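Cytochrome P450 (PDB 2RFB) binds heme through a thiolate ligand and probably works as a monooxygenase, inserting one atom of molecular oxygen into a substrate. Local coordinates at residues G44-T49 with I179-L184; R59-P64 with A164-K169; K216-F221 with E304-L309. All blocks are in the same frame, centred on the assembly; numbering follows the deposited sequence.

Contact 1. Residues G44-T49 with I179-L184; sequences GISFIT and IKYIML. With HEM (protoporphyrin IX containing Fe), chain G; SO4 (sulfate ion), chain F.
The Phe47 ring has Leu184 over one face, Tyr181 beside it at a slant and a heme propionate at its rim. Leu184 CD2 stands 3.8 Å from the centroid of the Phe47 ring and only 5° off the ring normal, a CH-pi contact made by a single methyl almost dead centre. At the edge, in the ring plane, Phe47 CE1 comes 3.6 Å from CGD, the carboxylate carbon of the heme propionate. Tyr181 presents one face to the rim of Phe47, so that Phe47 CE2 approaches Tyr181 CZ to 3.3 Å. The planes of these two rings meet obliquely, at 57°.

Phe47 CG sits between its own N and carbonyl carbon (chi1 64°), which directs the ring from the short 3-10 turn toward Leu184 and the heme. Leu184 does double duty: the methyl on Phe47 also touches Ser46 CB, while CD1 lies 4.1 Å from Ile48 CG2. All three line the heme pocket, Ile48 CG1 lying 3.7 Å from heme O1D and Leu184 CG 3.8 Å from heme CMD. Ile45 lies across Met183, with Ile45 CD1 4.2 Å from Met183 CB.

No hydrogen bond joins the two segments; their polar groups have partners outside. Ser46 N gives a hydrogen bond of 2.9 Å to O3 of a sulfate, probably taken from the crystallisation liquor. Lys180 NZ forms a salt bridge with Asp176, and Tyr181 OH is held by Ser62 OG and Phe58 O.

The arrangement pins the B-C loop of the P450 fold, before helix 52-66, to the N-terminal part of the long helix 175-206. Phe47 also packs on Phe58 and Arg59 of helix 52-66, Tyr181 reaches Leu163 of helix 159-164, and Met183 rests on Trp124 and Ile128 of helix 118-129.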
loop_
_atom_site.group_PDB
_atom_site.type_symbol
_atom_site.label_atom_id
_atom_site.label_comp_id
_atom_site.label_asym_id
_atom_site.label_seq_id
_atom_site.Cartn_x
_atom_site.Cartn_y
_atom_site.Cartn_z
ATOM N N GLY A 44 8.784 -0.379 9.867
ATOM C CA GLY A 44 8.114 -1.689 9.861
ATOM C C GLY A 44 7.708 -2.094 11.265
ATOM O O GLY A 44 8.576 -2.289 12.103
ATOM N N ILE A 45 6.400 -2.197 11.527
ATOM C CA ILE A 45 5.863 -2.670 12.821
ATOM C C ILE A 45 4.828 -3.798 12.676
ATOM O O ILE A 45 4.339 -4.084 11.577
ATOM C CB ILE A 45 5.179 -1.517 13.568
ATOM C CG1 ILE A 45 3.985 -0.995 12.748
ATOM C CG2 ILE A 45 6.211 -0.434 13.959
ATOM C CD1 ILE A 45 3.833 0.513 12.779
ATOM N N SER A 46 4.446 -4.396 13.803
ATOM C CA SER A 46 3.489 -5.502 13.819
ATOM C C SER A 46 3.919 -6.664 12.924
ATOM O O SER A 46 5.101 -6.987 12.859
ATOM C CB SER A 46 2.072 -5.050 13.454
ATOM O OG SER A 46 1.216 -6.191 13.387
ATOM N N PHE A 47 2.967 -7.292 12.241
ATOM C CA PHE A 47 3.247 -8.569 11.635
ATOM C C PHE A 47 4.021 -8.508 10.322
ATOM O O PHE A 47 4.473 -9.548 9.828
ATOM C CB PHE A 47 1.992 -9.464 11.567
ATOM C CG PHE A 47 0.876 -8.925 10.697
ATOM C CD1 PHE A 47 0.917 -9.061 9.305
ATOM C CD2 PHE A 47 -0.222 -8.312 11.263
ATOM C CE1 PHE A 47 -0.108 -8.542 8.490
ATOM C CE2 PHE A 47 -1.266 -7.807 10.440
ATOM C CZ PHE A 47 -1.201 -7.925 9.066
ATOM N N ILE A 48 4.212 -7.314 9.775
ATOM C CA ILE A 48 5.051 -7.166 8.589
ATOM C C ILE A 48 6.498 -7.585 8.826
ATOM O O ILE A 48 7.156 -8.043 7.901
ATOM C CB ILE A 48 4.947 -5.735 7.909
ATOM C CG1 ILE A 48 5.270 -5.816 6.410
ATOM C CG2 ILE A 48 5.752 -4.611 8.674
ATOM C CD1 ILE A 48 4.895 -4.499 5.617
ATOM N N THR A 49 6.991 -7.443 10.051
ATOM C CA THR A 49 8.376 -7.744 10.319
ATOM C C THR A 49 8.534 -9.113 11.001
ATOM O O THR A 49 9.589 -9.405 11.587
ATOM C CB THR A 49 9.042 -6.627 11.159
ATOM O OG1 THR A 49 8.341 -6.462 12.387
ATOM C CG2 THR A 49 8.986 -5.292 10.441
ATOM N N ILE A 179 -2.667 -1.929 19.091
ATOM C CA ILE A 179 -2.462 -0.600 18.499
ATOM C C ILE A 179 -1.590 -0.710 17.257
ATOM O O ILE A 179 -1.940 -0.171 16.178
ATOM C CB ILE A 179 -1.790 0.394 19.439
ATOM C CG1 ILE A 179 -2.435 0.395 20.838
ATOM C CG2 ILE A 179 -1.729 1.806 18.797
ATOM C CD1 ILE A 179 -3.786 1.035 20.944
ATOM N N LYS A 180 -0.471 -1.426 17.395
ATOM C CA LYS A 180 0.463 -1.526 16.290
ATOM C C LYS A 180 -0.216 -2.185 15.086
ATOM O O LYS A 180 0.036 -1.779 13.938
ATOM C CB LYS A 180 1.747 -2.270 16.673
ATOM C CG LYS A 180 2.601 -1.610 17.756
ATOM C CD LYS A 180 2.966 -0.149 17.458
ATOM C CE LYS A 180 3.851 0.460 18.573
ATOM N NZ LYS A 180 4.619 -0.598 19.329
ATOM N N TYR A 181 -1.103 -3.147 15.343
ATOM C CA TYR A 181 -1.843 -3.863 14.275
ATOM C C TYR A 181 -2.636 -2.868 13.450
ATOM O O TYR A 181 -2.528 -2.827 12.229
ATOM C CB TYR A 181 -2.812 -4.924 14.883
ATOM C CG TYR A 181 -3.205 -6.091 13.967
ATOM C CD1 TYR A 181 -2.780 -7.407 14.244
ATOM C CD2 TYR A 181 -4.026 -5.890 12.861
ATOM C CE1 TYR A 181 -3.151 -8.470 13.421
ATOM C CE2 TYR A 181 -4.413 -6.967 12.021
ATOM C CZ TYR A 181 -3.968 -8.237 12.305
ATOM O OH TYR A 181 -4.353 -9.273 11.488
ATOM N N ILE A 182 -3.412 -2.046 14.148
ATOM C CA ILE A 182 -4.177 -0.958 13.545
ATOM C C ILE A 182 -3.247 0.028 12.863
ATOM O O ILE A 182 -3.468 0.385 11.714
ATOM C CB ILE A 182 -5.019 -0.303 14.635
ATOM C CG1 ILE A 182 -6.189 -1.228 14.976
ATOM C CG2 ILE A 182 -5.477 1.115 14.290
ATOM C CD1 ILE A 182 -6.748 -0.915 16.319
ATOM N N MET A 183 -2.169 0.415 13.532
ATOM C CA MET A 183 -1.184 1.272 12.892
ATOM C C MET A 183 -0.653 0.712 11.579
ATOM O O MET A 183 -0.485 1.446 10.617
ATOM C CB MET A 183 -0.044 1.589 13.838
ATOM C CG MET A 183 -0.406 2.623 14.831
ATOM S SD MET A 183 0.936 2.864 15.985
ATOM C CE MET A 183 2.137 3.691 14.951
ATOM N N LEU A 184 -0.399 -0.590 11.525
ATOM C CA LEU A 184 0.109 -1.202 10.299
ATOM C C LEU A 184 -0.925 -1.154 9.230
ATOM O O LEU A 184 -0.591 -0.889 8.099
ATOM C CB LEU A 184 0.553 -2.645 10.518
ATOM C CG LEU A 184 0.929 -3.505 9.315
ATOM C CD1 LEU A 184 2.059 -2.854 8.535
ATOM C CD2 LEU A 184 1.341 -4.923 9.796
HETATM C CHA HEM G . 2.022 -5.639 2.570
HETATM C CHB HEM G . 2.250 -2.912 -1.529
HETATM C CHC HEM G . -2.196 -1.093 -0.317
HETATM C CHD HEM G . -2.112 -3.231 4.071
HETATM C C1A HEM G . 2.430 -5.081 1.346
HETATM C C2A HEM G . 3.612 -5.458 0.608
HETATM C C3A HEM G . 3.645 -4.683 -0.524
HETATM C C4A HEM G . 2.489 -3.863 -0.497
HETATM C CMA HEM G . 4.682 -4.585 -1.756
HETATM C CAA HEM G . 4.633 -6.557 1.065
HETATM C CBA HEM G . 5.782 -5.977 1.930
HETATM C CGA HEM G . 6.707 -7.140 2.159
HETATM O O1A HEM G . 6.586 -8.218 1.468
HETATM O O2A HEM G . 7.579 -6.987 3.037
HETATM C C1B HEM G . 1.039 -2.192 -1.576
HETATM C C2B HEM G . 0.529 -1.410 -2.677
HETATM C C3B HEM G . -0.690 -0.945 -2.248
HETATM C C4B HEM G . -0.945 -1.418 -0.941
HETATM C CMB HEM G . 1.338 -1.225 -4.037
HETATM C CAB HEM G . -1.878 -0.012 -2.799
HETATM C CBB HEM G . -2.108 0.255 -4.181
HETATM C C1C HEM G . -2.706 -1.536 0.955
HETATM C C2C HEM G . -3.982 -1.320 1.674
HETATM C C3C HEM G . -3.877 -1.929 2.882
HETATM C C4C HEM G . -2.591 -2.497 2.983
HETATM C CMC HEM G . -5.316 -0.545 1.266
HETATM C CAC HEM G . -4.980 -2.037 4.008
HETATM C CBC HEM G . -4.749 -1.664 5.280
HETATM C C1D HEM G . -0.968 -4.095 4.049
HETATM C C2D HEM G . -0.542 -4.959 5.126
HETATM C C3D HEM G . 0.738 -5.648 4.620
HETATM C C4D HEM G . 0.929 -5.170 3.311
HETATM C CMD HEM G . -1.176 -5.143 6.542
HETATM C CAD HEM G . 1.710 -6.689 5.273
HETATM C CBD HEM G . 1.105 -8.092 5.053
HETATM C CGD HEM G . 1.976 -9.138 5.673
HETATM O O1D HEM G . 3.160 -8.807 6.003
HETATM O O2D HEM G . 1.497 -10.298 5.848
HETATM N NA HEM G . 1.739 -4.099 0.629
HETATM N NB HEM G . 0.083 -2.201 -0.516
HETATM N NC HEM G . -1.904 -2.281 1.820
HETATM N ND HEM G . -0.059 -4.245 2.974
HETATM FE FE HEM G . -0.166 -3.379 1.206
HETATM S S SO4 F . 6.263 -3.791 16.796
HETATM O O1 SO4 F . 7.131 -4.633 15.959
HETATM O O2 SO4 F . 6.287 -2.393 16.376
HETATM O O3 SO4 F . 4.891 -4.323 16.713
HETATM O O4 SO4 F . 6.759 -3.849 18.173
#

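Contact 2. Residues R59-P64 with A164-K169; sequences RDISAP and AGSSLK. With HEM (protoporphyrin IX containing Fe), chain G.
Ile61 and Ser166 bring their CA atoms to 6.7 Å, where helix 52-66 passes the irregular chain that leaves helix 159-164 at Gly165. Ile61 makes most of the helix's side of the contact, and it uses two branches. CG2, anti to the backbone N, reaches Ser166 CB at 3.7 Å. CG1 goes the other way to Leu168 CD2, 3.6 Å off, and Ile61 and Leu168 lie antiparallel, alongside each other. Asp60 CB adds only a distant touch on the same leucine methyl; its carboxylate is engaged by Lys56 in a salt bridge. Ser166 OG hydrogen-bonds back to Leu163 O, near the end of helix 159-164. No hydrogen bond joins the two segments; the touches are van der Waals, some of them against polar atoms.

Arg59 leaves the helix in the opposite sense, with CG anti to the backbone N (chi1 -174°) and the chain beyond running out straight. NH1 gives a bond of 2.8 Å to heme O2D with an N-H...O angle of 152°, the carboxylate oxygen lying at the edge of the guanidinium, in its plane. The same nitrogen also bonds Met294 O, just before the iron ligand Cys295. An arginine of the C helix holding a heme propionate is a familiar feature of the P450 heme site.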
loop_
_atom_site.group_PDB
_atom_site.type_symbol
_atom_site.label_atom_id
_atom_site.label_comp_id
_atom_site.label_asym_id
_atom_site.label_seq_id
_atom_site.Cartn_x
_atom_site.Cartn_y
_atom_site.Cartn_z
ATOM N N ARG A 59 -1.498 -12.502 11.061
ATOM C CA ARG A 59 -2.293 -12.161 9.861
ATOM C C ARG A 59 -3.721 -12.784 9.824
ATOM O O ARG A 59 -4.645 -12.137 9.329
ATOM C CB ARG A 59 -1.481 -12.430 8.578
ATOM C CG ARG A 59 -2.142 -11.997 7.289
ATOM C CD ARG A 59 -1.282 -12.414 6.099
ATOM N NE ARG A 59 -1.949 -12.255 4.804
ATOM C CZ ARG A 59 -1.455 -11.590 3.757
ATOM N NH1 ARG A 59 -0.266 -10.983 3.813
ATOM N NH2 ARG A 59 -2.154 -11.550 2.627
ATOM N N ASP A 60 -3.905 -13.996 10.366
ATOM C CA ASP A 60 -5.229 -14.683 10.355
ATOM C C ASP A 60 -6.351 -13.918 11.103
ATOM O O ASP A 60 -7.539 -14.002 10.747
ATOM C CB ASP A 60 -5.150 -16.123 10.919
ATOM C CG ASP A 60 -4.433 -17.130 9.967
ATOM O OD1 ASP A 60 -4.056 -18.232 10.446
ATOM O OD2 ASP A 60 -4.247 -16.856 8.756
ATOM N N ILE A 61 -5.966 -13.190 12.150
ATOM C CA ILE A 61 -6.907 -12.400 12.908
ATOM C C ILE A 61 -7.724 -11.504 11.978
ATOM O O ILE A 61 -8.913 -11.379 12.167
ATOM C CB ILE A 61 -6.175 -11.576 13.997
ATOM C CG1 ILE A 61 -5.472 -12.529 14.986
ATOM C CG2 ILE A 61 -7.113 -10.543 14.672
ATOM C CD1 ILE A 61 -4.392 -11.861 15.863
ATOM N N SER A 62 -7.112 -10.922 10.954
ATOM C CA SER A 62 -7.848 -9.984 10.093
ATOM C C SER A 62 -8.047 -10.460 8.646
ATOM O O SER A 62 -8.891 -9.909 7.910
ATOM C CB SER A 62 -7.150 -8.625 10.060
ATOM O OG SER A 62 -5.886 -8.729 9.455
ATOM N N ALA A 63 -7.243 -11.441 8.239
ATOM C CA ALA A 63 -7.335 -12.032 6.911
ATOM C C ALA A 63 -8.786 -12.230 6.402
ATOM O O ALA A 63 -9.135 -11.715 5.340
ATOM C CB ALA A 63 -6.504 -13.382 6.839
ATOM N N PRO A 64 -9.637 -12.968 7.137
ATOM C CA PRO A 64 -11.007 -13.127 6.596
ATOM C C PRO A 64 -11.725 -11.814 6.248
ATOM O O PRO A 64 -12.535 -11.792 5.325
ATOM C CB PRO A 64 -11.764 -13.867 7.710
ATOM C CG PRO A 64 -10.719 -14.542 8.518
ATOM C CD PRO A 64 -9.446 -13.715 8.395
ATOM N N ALA A 164 -10.215 -6.877 19.454
ATOM C CA ALA A 164 -10.582 -6.956 20.860
ATOM C C ALA A 164 -10.866 -8.397 21.277
ATOM O O ALA A 164 -10.417 -8.842 22.329
ATOM C CB ALA A 164 -11.790 -6.060 21.158
ATOM N N GLY A 165 -11.608 -9.119 20.443
ATOM C CA GLY A 165 -12.037 -10.480 20.773
ATOM C C GLY A 165 -11.051 -11.537 20.306
ATOM O O GLY A 165 -11.359 -12.731 20.310
ATOM N N SER A 166 -9.862 -11.081 19.918
ATOM C CA SER A 166 -8.859 -11.937 19.302
ATOM C C SER A 166 -7.768 -12.426 20.236
ATOM O O SER A 166 -7.397 -11.777 21.219
ATOM C CB SER A 166 -8.193 -11.216 18.126
ATOM O OG SER A 166 -7.267 -10.234 18.574
ATOM N N SER A 167 -7.259 -13.588 19.879
ATOM C CA SER A 167 -6.035 -14.129 20.409
ATOM C C SER A 167 -5.453 -14.844 19.208
ATOM O O SER A 167 -6.067 -14.881 18.137
ATOM C CB SER A 167 -6.345 -15.162 21.481
ATOM O OG SER A 167 -6.407 -16.457 20.898
ATOM N N LEU A 168 -4.276 -15.425 19.359
ATOM C CA LEU A 168 -3.935 -16.501 18.448
ATOM C C LEU A 168 -2.965 -17.476 19.102
ATOM O O LEU A 168 -1.909 -17.071 19.586
ATOM C CB LEU A 168 -3.448 -15.969 17.072
ATOM C CG LEU A 168 -3.945 -16.656 15.758
ATOM C CD1 LEU A 168 -3.890 -18.254 15.795
ATOM C CD2 LEU A 168 -5.334 -16.155 15.275
ATOM N N LYS A 169 -3.371 -18.747 19.126
ATOM C CA LYS A 169 -2.572 -19.888 19.616
ATOM C C LYS A 169 -2.040 -19.684 21.027
ATOM O O LYS A 169 -0.971 -19.116 21.223
ATOM C CB LYS A 169 -1.423 -20.240 18.652
ATOM C CG LYS A 169 -0.937 -21.695 18.816
ATOM C CD LYS A 169 0.592 -21.891 18.732
ATOM C CE LYS A 169 0.997 -23.222 19.440
ATOM N NZ LYS A 169 2.378 -23.748 19.112
HETATM C CHA HEM G . 2.022 -5.639 2.570
HETATM C CHB HEM G . 2.250 -2.912 -1.529
HETATM C CHC HEM G . -2.196 -1.093 -0.317
HETATM C CHD HEM G . -2.112 -3.231 4.071
HETATM C C1A HEM G . 2.430 -5.081 1.346
HETATM C C2A HEM G . 3.612 -5.458 0.608
HETATM C C3A HEM G . 3.645 -4.683 -0.524
HETATM C C4A HEM G . 2.489 -3.863 -0.497
HETATM C CMA HEM G . 4.682 -4.585 -1.756
HETATM C CAA HEM G . 4.633 -6.557 1.065
HETATM C CBA HEM G . 5.782 -5.977 1.930
HETATM C CGA HEM G . 6.707 -7.140 2.159
HETATM O O1A HEM G . 6.586 -8.218 1.468
HETATM O O2A HEM G . 7.579 -6.987 3.037
HETATM C C1B HEM G . 1.039 -2.192 -1.576
HETATM C C2B HEM G . 0.529 -1.410 -2.677
HETATM C C3B HEM G . -0.690 -0.945 -2.248
HETATM C C4B HEM G . -0.945 -1.418 -0.941
HETATM C CMB HEM G . 1.338 -1.225 -4.037
HETATM C CAB HEM G . -1.878 -0.012 -2.799
HETATM C CBB HEM G . -2.108 0.255 -4.181
HETATM C C1C HEM G . -2.706 -1.536 0.955
HETATM C C2C HEM G . -3.982 -1.320 1.674
HETATM C C3C HEM G . -3.877 -1.929 2.882
HETATM C C4C HEM G . -2.591 -2.497 2.983
HETATM C CMC HEM G . -5.316 -0.545 1.266
HETATM C CAC HEM G . -4.980 -2.037 4.008
HETATM C CBC HEM G . -4.749 -1.664 5.280
HETATM C C1D HEM G . -0.968 -4.095 4.049
HETATM C C2D HEM G . -0.542 -4.959 5.126
HETATM C C3D HEM G . 0.738 -5.648 4.620
HETATM C C4D HEM G . 0.929 -5.170 3.311
HETATM C CMD HEM G . -1.176 -5.143 6.542
HETATM C CAD HEM G . 1.710 -6.689 5.273
HETATM C CBD HEM G . 1.105 -8.092 5.053
HETATM C CGD HEM G . 1.976 -9.138 5.673
HETATM O O1D HEM G . 3.160 -8.807 6.003
HETATM O O2D HEM G . 1.497 -10.298 5.848
HETATM N NA HEM G . 1.739 -4.099 0.629
HETATM N NB HEM G . 0.083 -2.201 -0.516
HETATM N NC HEM G . -1.904 -2.281 1.820
HETATM N ND HEM G . -0.059 -4.245 2.974
HETATM FE FE HEM G . -0.166 -3.379 1.206
#

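Contact 3. Residues K216-F221 with E304-L309; sequences KNRSGF and EASIAL
Leu309 spreads its two methyls between Phe221 and Arg218, and this is the apolar part. Its CD1 meets Phe221 CE2 at 3.6 Å, the two side chains standing nearly perpendicular. Its CD2 serves both partners, lying 3.7 Å from Phe221 CD2 and 3.9 Å from Arg218 CG. Phe221 CG is anti to the backbone N (chi1 -176°), which sends the ring out toward this leucine.

The polar part belongs to Arg218. Its aliphatic stem runs antiparallel alongside Leu309, then bends at chi3 (-90°) to carry the guanidinium to Ser306, one turn back along the facing helix. There NH1 gives a weak hydrogen bond to the backbone carbonyl, 3.2 Å from Ser306 O. The serine hydroxyl lies at the edge of the guanidinium, near its plane, with Ser306 OG 2.6 Å from Arg218 NH1.

The contact joins the beginning of helix 218-228, the K helix of the P450 fold, with the middle of helix 298-315, the L helix. Phe221 packs further on Val203 and Ile204 of helix 175-206 and meets the ring of Phe277. On the L helix, Ala305 touches Leu196 of helix 175-206, and Ile307 turns to Ile78 and Ser82 of helix 75-86.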
loop_
_atom_site.group_PDB
_atom_site.type_symbol
_atom_site.label_atom_id
_atom_site.label_comp_id
_atom_site.label_asym_id
_atom_site.label_seq_id
_atom_site.Cartn_x
_atom_site.Cartn_y
_atom_site.Cartn_z
ATOM N N LYS A 216 -13.941 0.470 -19.970
ATOM C CA LYS A 216 -14.494 -0.814 -20.286
ATOM C C LYS A 216 -13.842 -1.901 -19.461
ATOM O O LYS A 216 -14.343 -3.016 -19.406
ATOM C CB LYS A 216 -14.336 -1.118 -21.780
ATOM C CG LYS A 216 -15.334 -0.391 -22.656
ATOM C CD LYS A 216 -14.896 -0.393 -24.101
ATOM C CE LYS A 216 -16.052 -0.093 -25.035
ATOM N NZ LYS A 216 -16.406 1.370 -25.062
ATOM N N ASN A 217 -12.707 -1.593 -18.850
ATOM C CA ASN A 217 -12.028 -2.544 -17.982
ATOM C C ASN A 217 -11.245 -1.813 -16.922
ATOM O O ASN A 217 -10.040 -1.720 -16.987
ATOM C CB ASN A 217 -11.117 -3.466 -18.794
ATOM C CG ASN A 217 -10.517 -4.654 -17.967
ATOM O OD1 ASN A 217 -9.877 -5.529 -18.566
ATOM N ND2 ASN A 217 -10.723 -4.698 -16.634
ATOM N N ARG A 218 -11.934 -1.332 -15.911
ATOM C CA ARG A 218 -11.279 -0.628 -14.816
ATOM C C ARG A 218 -10.229 -1.473 -14.112
ATOM O O ARG A 218 -9.081 -1.017 -13.952
ATOM C CB ARG A 218 -12.304 -0.071 -13.858
ATOM C CG ARG A 218 -13.041 1.075 -14.528
ATOM C CD ARG A 218 -13.930 1.820 -13.600
ATOM N NE ARG A 218 -15.268 1.218 -13.595
ATOM C CZ ARG A 218 -15.828 0.654 -12.530
ATOM N NH1 ARG A 218 -15.180 0.585 -11.347
ATOM N NH2 ARG A 218 -17.039 0.144 -12.664
ATOM N N SER A 219 -10.605 -2.695 -13.729
ATOM C CA SER A 219 -9.670 -3.630 -13.115
ATOM C C SER A 219 -8.373 -3.734 -13.868
ATOM O O SER A 219 -7.293 -3.559 -13.282
ATOM C CB SER A 219 -10.264 -5.020 -12.990
ATOM O OG SER A 219 -11.258 -4.980 -11.984
ATOM N N GLY A 220 -8.494 -3.978 -15.170
ATOM C CA GLY A 220 -7.357 -4.131 -16.051
ATOM C C GLY A 220 -6.481 -2.921 -16.066
ATOM O O GLY A 220 -5.256 -3.063 -16.024
ATOM N N PHE A 221 -7.084 -1.730 -16.095
ATOM C CA PHE A 221 -6.309 -0.479 -16.056
ATOM C C PHE A 221 -5.559 -0.326 -14.718
ATOM O O PHE A 221 -4.399 0.126 -14.665
ATOM C CB PHE A 221 -7.223 0.726 -16.329
ATOM C CG PHE A 221 -6.496 2.055 -16.416
ATOM C CD1 PHE A 221 -6.170 2.604 -17.640
ATOM C CD2 PHE A 221 -6.144 2.741 -15.298
ATOM C CE1 PHE A 221 -5.505 3.817 -17.753
ATOM C CE2 PHE A 221 -5.482 3.986 -15.398
ATOM C CZ PHE A 221 -5.175 4.522 -16.634
ATOM N N GLU A 304 -10.789 0.321 -4.301
ATOM C CA GLU A 304 -10.684 1.768 -4.198
ATOM C C GLU A 304 -10.166 2.432 -5.449
ATOM O O GLU A 304 -10.650 3.480 -5.818
ATOM C CB GLU A 304 -9.768 2.193 -3.043
ATOM C CG GLU A 304 -10.427 2.127 -1.704
ATOM C CD GLU A 304 -9.521 2.534 -0.582
ATOM O OE1 GLU A 304 -9.014 3.686 -0.576
ATOM O OE2 GLU A 304 -9.356 1.692 0.321
ATOM N N ALA A 305 -9.145 1.876 -6.058
ATOM C CA ALA A 305 -8.591 2.449 -7.275
ATOM C C ALA A 305 -9.640 2.374 -8.389
ATOM O O ALA A 305 -9.889 3.366 -9.140
ATOM C CB ALA A 305 -7.333 1.692 -7.685
ATOM N N SER A 306 -10.296 1.229 -8.462
ATOM C CA SER A 306 -11.283 1.033 -9.517
ATOM C C SER A 306 -12.418 2.089 -9.469
ATOM O O SER A 306 -12.880 2.600 -10.522
ATOM C CB SER A 306 -11.867 -0.347 -9.394
ATOM O OG SER A 306 -13.079 -0.390 -10.093
ATOM N N ILE A 307 -12.873 2.427 -8.258
ATOM C CA ILE A 307 -13.955 3.390 -8.153
ATOM C C ILE A 307 -13.346 4.773 -8.409
ATOM O O ILE A 307 -13.989 5.613 -9.059
ATOM C CB ILE A 307 -14.657 3.280 -6.759
ATOM C CG1 ILE A 307 -15.626 2.110 -6.705
ATOM C CG2 ILE A 307 -15.311 4.584 -6.309
ATOM C CD1 ILE A 307 -15.687 1.470 -5.281
ATOM N N ALA A 308 -12.125 5.002 -7.894
ATOM C CA ALA A 308 -11.437 6.288 -8.097
ATOM C C ALA A 308 -11.270 6.583 -9.575
ATOM O O ALA A 308 -11.629 7.646 -10.042
ATOM C CB ALA A 308 -10.071 6.333 -7.376
ATOM N N LEU A 309 -10.742 5.616 -10.317
ATOM C CA LEU A 309 -10.696 5.719 -11.778
ATOM C C LEU A 309 -12.062 6.038 -12.373
ATOM O O LEU A 309 -12.224 7.038 -13.088
ATOM C CB LEU A 309 -10.191 4.417 -12.373
ATOM C CG LEU A 309 -9.891 4.416 -13.870
ATOM C CD1 LEU A 309 -8.648 5.321 -14.252
ATOM C CD2 LEU A 309 -9.646 2.967 -14.209
#

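Contacts 1 and 2 are neighbours, with centres 13 Å apart, and both reach the heme. Helix 52-66 carries one segment of contact 2 and packs against contact 1: Tyr181 OH lies 2.6 Å from Ser62 OG, probably a hydrogen bond, and Phe47 CE1 packs 4.1 Å from CB of the propionate-binding Arg59. The 164-169 loop lies farther out, at the surface. Contact 3 stands apart, its centre 28 Å from that of contact 1 and 30 Å from that of contact 2, across the chain's centre from contact 1. Its Ser306 side chain is about 11 Å from the heme. Helix 175-206 connects the regions, supplying Leu184 to contact 1 and, farther along, packing against Phe221 of contact 3.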